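Local coordinates for protein thioredoxin reductase (Streptococcus pyogenes, PDB 5UWY) that probably catalyses the NADPH-dependent reduction of thioredoxin, passing electrons through a bound FAD and a redox-active cysteine pair, at residues A[28-33]-A[73-78]; A[83-88]-A[244-249]; A[133-138]-A[282-287]. One frame throughout, in Å; residues are numbered along the deposited sequence.

Contact 1 (A[28-33]-A[73-78]); sequences LSVAII and FNVENI
Val30 and Ile32 run alongside Glu76 and Ile78 as neighbouring parallel strands, 30-33 and 76-78, whose directions differ by 23°. Three backbone bonds hold them. Glu76 N gives its hydrogen to Val30 O over 3.0 Å. Glu76 O then takes the hydrogen of Ile32 N at 2.9 Å, and Ile32 O that of Ile78 N, also at 2.9 Å. Both polar backbone atoms of Ile32 are thus satisfied here, as are both of Glu76, while Ala31 and Ile33 turn theirs to strand 5-10 and the residue after it, bonding with Thr7, Ile9 and Gly11. On one face Ile32 and Val75 cross at a slant, CD1 meeting Val75 CG1 at 3.8 Å; CG1 of Ile32 stands anti to the carbonyl carbon (chi1 -56°), which carries CD1 to that methyl, and Ile32 also packs on Ala20 of helix 14-25 and Leu70 of helix 59-71. On the other face Ala31 CB meets Ile78 CD1 at 3.8 Å, and Glu76 CB lies alongside Ala31 CB before its bent chain carries the carboxylate away. This places 76-79 at the edge of the five-stranded parallel sheet of a Rossmann-type FAD-binding domain, in which Ile33 reaches the cofactor pocket.

Contact 2 (A[83-88]-A[244-249]); sequences QKIENF and GMVKDL
Ile85 N donates to Met245 O over 3.3 Å, a weak bond with an angle of only 134° at the hydrogen, and the one hydrogen bond that joins the loop 244-249 to strand 84-87. One residue earlier, Gln83 O faces the start of the Met245 side chain, with CB at 3.3 Å. Met245, present as selenomethionine, has CG between its backbone N and carbonyl carbon (chi1 78°). CG packs at 4.1 Å against Ile85 CD1, the two side chains running side by side in the same direction, and further bends then lead the selenium end away from the strand to the bound FAD. Val246 CG1 adds a looser apolar touch to the same Ile85 methyl. Farther along, Leu249 brings its CG and both methyls up to Ile85 O, so that this carbonyl meets a hydrocarbon surface within the contact. Leu249 is held in the turn by its own N, bonded to Val246 O.

The more open side is charged. Asp248 faces both Lys84 and Glu86, crossing each at about a right angle. The extended lysine chain passes the carboxylate with its CE 3.6 Å from Asp248 OD2, while Lys84 NZ stops 4.4 Å from Asp248 OD1, beyond a salt bridge. Glu86 OE2 comes within 3.8 Å of Asp248 OD2, the carboxylate planes nearly perpendicular; the lysine may ease this like-charge pair.

Lys84 and Glu86 bond through their backbones to Leu95 and Cys93, while Ile85 turns to the loop. The contact therefore lays the loop between strands 239-241 and 271-273 along the edge of a three-stranded antiparallel sheet, at the FAD pocket of a two-domain pyridine nucleotide-disulphide oxidoreductase.

Contact 3 (A[133-138]-A[282-287]); sequences CAVCDG and LRQITT. With FAD (flavin-adenine dinucleotide), chain B.
Cys136 and Gln284 approach to 8.2 Å between their CA atoms where two helices begin, Cys133 and Gln284 each holding an N-cap position. The CxxC motif of thioredoxin reductases spans the start of the first helix, here oxidised: Cys133 SG and Cys136 SG are joined at 2.0 Å. Cys136 SG, set anti to its carbonyl carbon (chi1 -68°), lies over the flavin at 3.3 Å from FAD C4X, a placement consistent with the conformation in which reduced flavin can pass electrons to the disulfide. The bent side chain of Gln284 reaches the disulfide from the side, bringing NE2 to 3.8 Å from Cys136 SG and 4.1 Å from Cys133 SG, while Val135 CG1 touches Leu282 CD1 loosely alongside. Arg25 of the second subunit bonds to Cys136 O, tying the redox site to the dimer partner. Helix 285-304 begins at the pyrimidine end of the flavin, where its positive N-terminal end would probably stabilise negative charge on the reduced ring. Arg283 O takes a weak bond from FAD O2' of the ribityl chain. Beside it, Ile285 N gives FAD O2 an almost straight hydrogen bond, 3.3 Å long with 169° at the hydrogen.

Contacts 1 and 2 come in series along the chain, strand 76-79 of the first being followed directly by strand 84-87 of the second; their centres are about 20 Å apart. Contact 3 opens inside the long excursion between the segments of contact 2 and closes after it, so these two cross in sequence, with centres about 29 Å apart. The centres of contacts 1 and 3 are about 28 Å apart. None touches another, yet all three supply residues to one extended FAD pocket: Ile33 and Met245 far from the flavin ring, Cys136 and Ile285 at it. Contacts 1 and 3 also meet the second subunit, contact 1 through residues other than its FAD-touching Ile33.

Contact 1 (A[28-33]-A[73-78])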
loop_
_atom_site.group_PDB
_atom_site.type_symbol
_atom_site.label_atom_id
_atom_site.label_comp_id
_atom_site.label_asym_id
_atom_site.label_seq_id
_atom_site.Cartn_x
_atom_site.Cartn_y
_atom_site.Cartn_z
ATOM N N LEU A 28 -16.588 -3.941 12.976
ATOM C CA LEU A 28 -16.481 -5.386 13.103
ATOM C C LEU A 28 -15.649 -5.731 14.331
ATOM O O LEU A 28 -14.781 -4.958 14.754
ATOM C CB LEU A 28 -15.856 -6.022 11.851
ATOM C CG LEU A 28 -16.552 -5.753 10.515
ATOM C CD1 LEU A 28 -15.775 -6.387 9.372
ATOM C CD2 LEU A 28 -17.986 -6.255 10.540
ATOM N N SER A 29 -15.929 -6.899 14.904
ATOM C CA SER A 29 -15.174 -7.397 16.051
ATOM C C SER A 29 -13.784 -7.817 15.591
ATOM O O SER A 29 -13.637 -8.775 14.824
ATOM C CB SER A 29 -15.913 -8.564 16.700
ATOM O OG SER A 29 -17.309 -8.325 16.715
ATOM N N VAL A 30 -12.760 -7.105 16.052
ATOM C CA VAL A 30 -11.393 -7.304 15.590
ATOM C C VAL A 30 -10.485 -7.516 16.791
ATOM O O VAL A 30 -10.518 -6.735 17.753
ATOM C CB VAL A 30 -10.894 -6.112 14.753
ATOM C CG1 VAL A 30 -9.446 -6.327 14.348
ATOM C CG2 VAL A 30 -11.781 -5.912 13.537
ATOM N N ALA A 31 -9.665 -8.560 16.732
ATOM C CA ALA A 31 -8.627 -8.724 17.737
ATOM C C ALA A 31 -7.332 -9.134 17.059
ATOM O O ALA A 31 -7.344 -9.899 16.091
ATOM C CB ALA A 31 -9.024 -9.750 18.802
ATOM N N ILE A 32 -6.217 -8.609 17.561
ATOM C CA ILE A 32 -4.889 -8.964 17.072
ATOM C C ILE A 32 -4.222 -9.856 18.107
ATOM O O ILE A 32 -4.110 -9.472 19.275
ATOM C CB ILE A 32 -4.034 -7.713 16.810
ATOM C CG1 ILE A 32 -4.729 -6.761 15.837
ATOM C CG2 ILE A 32 -2.660 -8.108 16.290
ATOM C CD1 ILE A 32 -4.021 -5.428 15.698
ATOM N N ILE A 33 -3.771 -11.039 17.691
ATOM C CA ILE A 33 -2.942 -11.886 18.548
ATOM C C ILE A 33 -1.489 -11.574 18.222
ATOM O O ILE A 33 -1.021 -11.841 17.109
ATOM C CB ILE A 33 -3.223 -13.384 18.369
ATOM C CG1 ILE A 33 -4.589 -13.781 18.946
ATOM C CG2 ILE A 33 -2.111 -14.190 19.059
ATOM C CD1 ILE A 33 -5.693 -13.868 17.927
ATOM N N PHE A 73 -10.847 2.564 17.838
ATOM C CA PHE A 73 -11.745 1.738 17.037
ATOM C C PHE A 73 -12.016 0.363 17.646
ATOM O O PHE A 73 -12.477 -0.539 16.936
ATOM C CB PHE A 73 -11.195 1.559 15.622
ATOM C CG PHE A 73 -11.209 2.812 14.792
ATOM C CD1 PHE A 73 -12.394 3.489 14.561
ATOM C CD2 PHE A 73 -10.045 3.282 14.201
ATOM C CE1 PHE A 73 -12.415 4.633 13.786
ATOM C CE2 PHE A 73 -10.065 4.423 13.413
ATOM C CZ PHE A 73 -11.250 5.100 13.212
ATOM N N ASN A 74 -11.722 0.177 18.935
ATOM C CA ASN A 74 -12.105 -1.037 19.676
ATOM C C ASN A 74 -11.368 -2.284 19.202
ATOM O O ASN A 74 -11.878 -3.401 19.322
ATOM C CB ASN A 74 -13.615 -1.278 19.608
ATOM C CG ASN A 74 -14.332 -0.727 20.806
ATOM O OD1 ASN A 74 -14.679 0.452 20.847
ATOM N ND2 ASN A 74 -14.572 -1.582 21.793
ATOM N N VAL A 75 -10.152 -2.123 18.693
ATOM C CA VAL A 75 -9.340 -3.286 18.363
ATOM C C VAL A 75 -8.849 -3.904 19.661
ATOM O O VAL A 75 -8.175 -3.243 20.458
ATOM C CB VAL A 75 -8.165 -2.899 17.463
ATOM C CG1 VAL A 75 -7.285 -4.117 17.198
ATOM C CG2 VAL A 75 -8.673 -2.304 16.158
ATOM N N GLU A 76 -9.204 -5.163 19.899
ATOM C CA GLU A 76 -8.760 -5.803 21.133
ATOM C C GLU A 76 -7.410 -6.477 20.904
ATOM O O GLU A 76 -7.246 -7.261 19.960
ATOM C CB GLU A 76 -9.793 -6.790 21.674
ATOM C CG GLU A 76 -9.286 -7.597 22.865
ATOM C CD GLU A 76 -9.222 -6.784 24.154
ATOM O OE1 GLU A 76 -9.016 -7.374 25.239
ATOM O OE2 GLU A 76 -9.380 -5.548 24.085
ATOM N N ASN A 77 -6.430 -6.141 21.746
ATOM C CA ASN A 77 -5.070 -6.652 21.620
ATOM C C ASN A 77 -4.882 -7.810 22.595
ATOM O O ASN A 77 -5.095 -7.659 23.808
ATOM C CB ASN A 77 -4.053 -5.543 21.887
ATOM C CG ASN A 77 -3.874 -4.618 20.701
ATOM O OD1 ASN A 77 -4.517 -3.569 20.615
ATOM N ND2 ASN A 77 -2.999 -4.999 19.778
ATOM N N ILE A 78 -4.477 -8.957 22.060
ATOM C CA ILE A 78 -4.364 -10.199 22.811
ATOM C C ILE A 78 -2.946 -10.723 22.653
ATOM O O ILE A 78 -2.488 -10.952 21.526
ATOM C CB ILE A 78 -5.375 -11.253 22.332
ATOM C CG1 ILE A 78 -6.795 -10.696 22.395
ATOM C CG2 ILE A 78 -5.248 -12.517 23.153
ATOM C CD1 ILE A 78 -7.852 -11.644 21.864
#

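Contact 2 (A[83-88]-A[244-249])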
loop_
_atom_site.group_PDB
_atom_site.type_symbol
_atom_site.label_atom_id
_atom_site.label_comp_id
_atom_site.label_asym_id
_atom_site.label_seq_id
_atom_site.Cartn_x
_atom_site.Cartn_y
_atom_site.Cartn_z
ATOM N N GLN A 83 -0.012 -21.396 17.640
ATOM C CA GLN A 83 0.563 -22.677 17.255
ATOM C C GLN A 83 -0.178 -23.342 16.108
ATOM O O GLN A 83 0.447 -24.056 15.317
ATOM C CB GLN A 83 0.589 -23.636 18.450
ATOM C CG GLN A 83 1.943 -23.756 19.123
ATOM C CD GLN A 83 2.174 -22.665 20.145
ATOM O OE1 GLN A 83 1.241 -22.224 20.815
ATOM N NE2 GLN A 83 3.421 -22.222 20.270
ATOM N N LYS A 84 -1.486 -23.124 15.992
ATOM C CA LYS A 84 -2.253 -23.783 14.948
ATOM C C LYS A 84 -3.496 -22.949 14.658
ATOM O O LYS A 84 -4.074 -22.335 15.560
ATOM C CB LYS A 84 -2.652 -25.210 15.356
ATOM C CG LYS A 84 -2.984 -26.130 14.173
ATOM C CD LYS A 84 -3.669 -27.416 14.622
ATOM C CE LYS A 84 -3.838 -28.402 13.471
ATOM N NZ LYS A 84 -4.524 -29.648 13.920
ATOM N N ILE A 85 -3.884 -22.909 13.383
ATOM C CA ILE A 85 -5.143 -22.307 12.944
ATOM C C ILE A 85 -5.881 -23.368 12.141
ATOM O O ILE A 85 -5.373 -23.825 11.112
ATOM C CB ILE A 85 -4.926 -21.044 12.088
ATOM C CG1 ILE A 85 -4.415 -19.882 12.937
ATOM C CG2 ILE A 85 -6.210 -20.650 11.364
ATOM C CD1 ILE A 85 -3.620 -18.857 12.147
ATOM N N GLU A 86 -7.057 -23.778 12.602
ATOM C CA GLU A 86 -7.792 -24.816 11.893
ATOM C C GLU A 86 -9.115 -24.288 11.363
ATOM O O GLU A 86 -9.744 -23.409 11.958
ATOM C CB GLU A 86 -8.036 -26.050 12.764
ATOM C CG GLU A 86 -6.918 -27.055 12.644
ATOM C CD GLU A 86 -6.460 -27.229 11.201
ATOM O OE1 GLU A 86 -7.297 -27.513 10.323
ATOM O OE2 GLU A 86 -5.257 -27.021 10.943
ATOM N N ASN A 87 -9.524 -24.844 10.229
ATOM C CA ASN A 87 -10.674 -24.371 9.474
ATOM C C ASN A 87 -11.867 -25.290 9.710
ATOM O O ASN A 87 -11.722 -26.516 9.775
ATOM C CB ASN A 87 -10.337 -24.308 7.980
ATOM C CG ASN A 87 -11.520 -23.912 7.131
ATOM O OD1 ASN A 87 -12.380 -23.146 7.565
ATOM N ND2 ASN A 87 -11.568 -24.426 5.907
ATOM N N PHE A 88 -13.051 -24.687 9.845
ATOM C CA PHE A 88 -14.292 -25.438 10.004
ATOM C C PHE A 88 -15.371 -24.937 9.048
ATOM O O PHE A 88 -16.562 -25.132 9.311
ATOM C CB PHE A 88 -14.805 -25.366 11.447
ATOM C CG PHE A 88 -13.850 -25.916 12.468
ATOM C CD1 PHE A 88 -13.774 -27.278 12.710
ATOM C CD2 PHE A 88 -13.035 -25.066 13.196
ATOM C CE1 PHE A 88 -12.897 -27.783 13.659
ATOM C CE2 PHE A 88 -12.157 -25.562 14.142
ATOM C CZ PHE A 88 -12.087 -26.922 14.374
ATOM N N GLY A 244 4.803 -21.605 10.544
ATOM C CA GLY A 244 4.740 -22.873 11.244
ATOM C C GLY A 244 3.338 -23.238 11.686
ATOM O O GLY A 244 3.012 -24.421 11.812
HETATM N N MSE A 245 2.488 -22.241 11.912
HETATM C CA MSE A 245 1.151 -22.497 12.434
HETATM C C MSE A 245 0.094 -22.647 11.339
HETATM O O MSE A 245 -1.104 -22.626 11.622
HETATM C CB MSE A 245 0.740 -21.392 13.423
HETATM C CG MSE A 245 0.275 -20.058 12.829
HETATM SE SE MSE A 245 1.268 -19.368 11.301
HETATM C CE MSE A 245 2.891 -18.828 12.225
ATOM N N VAL A 246 0.533 -22.815 10.091
ATOM C CA VAL A 246 -0.389 -23.053 8.983
ATOM C C VAL A 246 0.144 -24.161 8.085
ATOM O O VAL A 246 -0.222 -24.248 6.908
ATOM C CB VAL A 246 -0.640 -21.771 8.167
ATOM C CG1 VAL A 246 -1.433 -20.776 8.985
ATOM C CG2 VAL A 246 0.676 -21.166 7.695
ATOM N N LYS A 247 1.013 -25.015 8.634
ATOM C CA LYS A 247 1.532 -26.134 7.855
ATOM C C LYS A 247 0.419 -27.085 7.439
ATOM O O LYS A 247 0.483 -27.681 6.357
ATOM C CB LYS A 247 2.594 -26.886 8.657
ATOM N N ASP A 248 -0.616 -27.221 8.272
ATOM C CA ASP A 248 -1.693 -28.174 8.032
ATOM C C ASP A 248 -2.618 -27.759 6.896
ATOM O O ASP A 248 -3.400 -28.592 6.426
ATOM C CB ASP A 248 -2.521 -28.347 9.305
ATOM C CG ASP A 248 -1.670 -28.345 10.560
ATOM O OD1 ASP A 248 -1.242 -29.434 10.995
ATOM O OD2 ASP A 248 -1.421 -27.246 11.102
ATOM N N LEU A 249 -2.544 -26.511 6.438
ATOM C CA LEU A 249 -3.600 -25.928 5.623
ATOM C C LEU A 249 -3.294 -25.922 4.131
ATOM O O LEU A 249 -4.191 -25.610 3.340
ATOM C CB LEU A 249 -3.892 -24.496 6.093
ATOM C CG LEU A 249 -4.593 -24.315 7.445
ATOM C CD1 LEU A 249 -3.674 -24.647 8.615
ATOM C CD2 LEU A 249 -5.139 -22.900 7.586
#

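Contact 3 (A[133-138]-A[282-287])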
loop_
_atom_site.group_PDB
_atom_site.type_symbol
_atom_site.label_atom_id
_atom_site.label_comp_id
_atom_site.label_asym_id
_atom_site.label_seq_id
_atom_site.Cartn_x
_atom_site.Cartn_y
_atom_site.Cartn_z
ATOM N N CYS A 133 18.696 -5.120 3.936
ATOM C CA CYS A 133 17.717 -4.548 3.015
ATOM C C CYS A 133 18.350 -3.352 2.309
ATOM O O CYS A 133 18.441 -2.268 2.888
ATOM C CB CYS A 133 16.457 -4.150 3.766
ATOM S SG CYS A 133 15.008 -3.945 2.740
ATOM N N ALA A 134 18.755 -3.552 1.052
ATOM C CA ALA A 134 19.375 -2.470 0.295
ATOM C C ALA A 134 18.353 -1.413 -0.108
ATOM O O ALA A 134 18.639 -0.212 -0.046
ATOM C CB ALA A 134 20.084 -3.037 -0.933
ATOM N N VAL A 135 17.161 -1.839 -0.538
ATOM C CA VAL A 135 16.076 -0.906 -0.828
ATOM C C VAL A 135 15.725 -0.083 0.401
ATOM O O VAL A 135 15.197 1.028 0.283
ATOM C CB VAL A 135 14.842 -1.679 -1.348
ATOM C CG1 VAL A 135 13.728 -0.723 -1.758
ATOM C CG2 VAL A 135 15.230 -2.571 -2.515
ATOM N N CYS A 136 16.046 -0.594 1.586
ATOM C CA CYS A 136 15.624 -0.009 2.851
ATOM C C CYS A 136 16.562 1.101 3.321
ATOM O O CYS A 136 16.135 2.250 3.490
ATOM C CB CYS A 136 15.514 -1.127 3.895
ATOM S SG CYS A 136 14.148 -2.288 3.575
ATOM N N ASP A 137 17.839 0.777 3.534
ATOM C CA ASP A 137 18.801 1.729 4.074
ATOM C C ASP A 137 19.933 2.057 3.107
ATOM O O ASP A 137 20.884 2.745 3.496
ATOM C CB ASP A 137 19.378 1.202 5.391
ATOM C CG ASP A 137 18.345 0.476 6.232
ATOM O OD1 ASP A 137 17.260 1.049 6.469
ATOM O OD2 ASP A 137 18.617 -0.668 6.658
ATOM N N GLY A 138 19.856 1.596 1.857
ATOM C CA GLY A 138 20.931 1.852 0.913
ATOM C C GLY A 138 21.166 3.326 0.641
ATOM O O GLY A 138 22.303 3.746 0.415
ATOM N N LEU A 282 8.308 -7.109 -3.543
ATOM C CA LEU A 282 8.724 -5.929 -2.798
ATOM C C LEU A 282 8.066 -5.965 -1.425
ATOM O O LEU A 282 6.836 -5.929 -1.319
ATOM C CB LEU A 282 8.369 -4.653 -3.561
ATOM C CG LEU A 282 8.626 -3.378 -2.769
ATOM C CD1 LEU A 282 10.099 -3.020 -2.833
ATOM C CD2 LEU A 282 7.791 -2.226 -3.289
ATOM N N ARG A 283 8.885 -6.052 -0.381
ATOM C CA ARG A 283 8.409 -6.188 0.996
ATOM C C ARG A 283 8.742 -4.903 1.756
ATOM O O ARG A 283 9.858 -4.724 2.249
ATOM C CB ARG A 283 9.034 -7.419 1.645
ATOM C CG ARG A 283 8.269 -8.702 1.361
ATOM C CD ARG A 283 9.016 -9.943 1.839
ATOM N NE ARG A 283 8.269 -11.170 1.560
ATOM C CZ ARG A 283 8.526 -12.002 0.553
ATOM N NH1 ARG A 283 9.531 -11.762 -0.279
ATOM N NH2 ARG A 283 7.781 -13.085 0.382
ATOM N N GLN A 284 7.759 -4.008 1.837
ATOM C CA GLN A 284 7.937 -2.701 2.454
ATOM C C GLN A 284 6.718 -2.380 3.304
ATOM O O GLN A 284 5.679 -3.036 3.206
ATOM C CB GLN A 284 8.137 -1.601 1.407
ATOM C CG GLN A 284 9.289 -1.817 0.454
ATOM C CD GLN A 284 10.636 -1.746 1.137
ATOM O OE1 GLN A 284 10.994 -0.724 1.726
ATOM N NE2 GLN A 284 11.396 -2.829 1.058
ATOM N N ILE A 285 6.845 -1.336 4.131
ATOM C CA ILE A 285 5.707 -0.896 4.933
ATOM C C ILE A 285 4.574 -0.424 4.022
ATOM O O ILE A 285 3.393 -0.592 4.348
ATOM C CB ILE A 285 6.126 0.202 5.947
ATOM C CG1 ILE A 285 7.008 -0.354 7.067
ATOM C CG2 ILE A 285 4.916 0.847 6.607
ATOM C CD1 ILE A 285 8.136 0.580 7.481
ATOM N N THR A 286 4.915 0.129 2.853
ATOM C CA THR A 286 3.925 0.667 1.919
ATOM C C THR A 286 3.131 -0.444 1.239
ATOM O O THR A 286 1.929 -0.285 0.928
ATOM C CB THR A 286 4.649 1.501 0.871
ATOM O OG1 THR A 286 5.747 0.741 0.351
ATOM C CG2 THR A 286 5.215 2.731 1.519
ATOM N N THR A 287 3.813 -1.555 0.951
ATOM C CA THR A 287 3.173 -2.755 0.434
ATOM C C THR A 287 2.354 -3.442 1.508
ATOM O O THR A 287 1.219 -3.822 1.250
ATOM C CB THR A 287 4.227 -3.722 -0.124
ATOM O OG1 THR A 287 4.899 -4.377 0.959
ATOM C CG2 THR A 287 5.235 -2.948 -0.928
HETATM P PA FAD B . 6.178 -8.125 10.300
HETATM O O1A FAD B . 6.123 -6.710 10.750
HETATM O O2A FAD B . 7.572 -8.756 10.217
HETATM O O5B FAD B . 5.305 -9.036 11.214
HETATM C C5B FAD B . 5.895 -9.786 12.295
HETATM C C4B FAD B . 4.942 -9.822 13.458
HETATM O O4B FAD B . 4.330 -11.132 13.534
HETATM C C3B FAD B . 5.585 -9.556 14.822
HETATM O O3B FAD B . 4.826 -8.620 15.582
HETATM C C2B FAD B . 5.621 -10.944 15.467
HETATM O O2B FAD B . 5.539 -10.851 16.886
HETATM C C1B FAD B . 4.358 -11.561 14.873
HETATM N N9A FAD B . 4.308 -13.023 14.906
HETATM C C8A FAD B . 5.042 -13.909 14.159
HETATM N N7A FAD B . 4.778 -15.171 14.406
HETATM C C5A FAD B . 3.798 -15.109 15.382
HETATM C C6A FAD B . 3.088 -16.111 16.075
HETATM N N6A FAD B . 3.268 -17.418 15.877
HETATM N N1A FAD B . 2.175 -15.710 16.990
HETATM C C2A FAD B . 1.992 -14.403 17.190
HETATM N N3A FAD B . 2.600 -13.374 16.597
HETATM C C4A FAD B . 3.497 -13.800 15.700
HETATM N N1 FAD B . 10.713 -1.225 6.009
HETATM C C2 FAD B . 10.654 -0.083 5.262
HETATM O O2 FAD B . 9.597 0.305 4.749
HETATM N N3 FAD B . 11.800 0.671 5.073
HETATM C C4 FAD B . 13.053 0.384 5.570
HETATM O O4 FAD B . 13.999 1.133 5.333
HETATM C C4X FAD B . 13.107 -0.834 6.357
HETATM N N5 FAD B . 14.256 -1.183 6.865
HETATM C C5X FAD B . 14.311 -2.346 7.614
HETATM C C6 FAD B . 15.533 -2.729 8.163
HETATM C C7 FAD B . 15.645 -3.885 8.926
HETATM C C7M FAD B . 16.984 -4.265 9.502
HETATM C C8 FAD B . 14.509 -4.681 9.149
HETATM C C8M FAD B . 14.597 -5.939 9.971
HETATM C C9 FAD B . 13.286 -4.301 8.603
HETATM C C9A FAD B . 13.178 -3.144 7.839
HETATM N N10 FAD B . 11.957 -2.738 7.257
HETATM C C10 FAD B . 11.884 -1.575 6.520
HETATM C "C1'" FAD B . 10.720 -3.508 7.485
HETATM C "C2'" FAD B . 10.321 -4.406 6.319
HETATM O "O2'" FAD B . 9.550 -3.682 5.359
HETATM C "C3'" FAD B . 9.474 -5.564 6.851
HETATM O "O3'" FAD B . 9.428 -6.563 5.841
HETATM C "C4'" FAD B . 8.039 -5.216 7.267
HETATM O "O4'" FAD B . 8.055 -4.531 8.520
HETATM C "C5'" FAD B . 7.161 -6.447 7.373
HETATM O "O5'" FAD B . 5.831 -6.057 7.780
HETATM P P FAD B . 4.716 -7.138 8.075
HETATM O O1P FAD B . 4.258 -7.761 6.754
HETATM O O2P FAD B . 3.600 -6.610 8.900
HETATM O O3P FAD B . 5.499 -8.268 8.875
#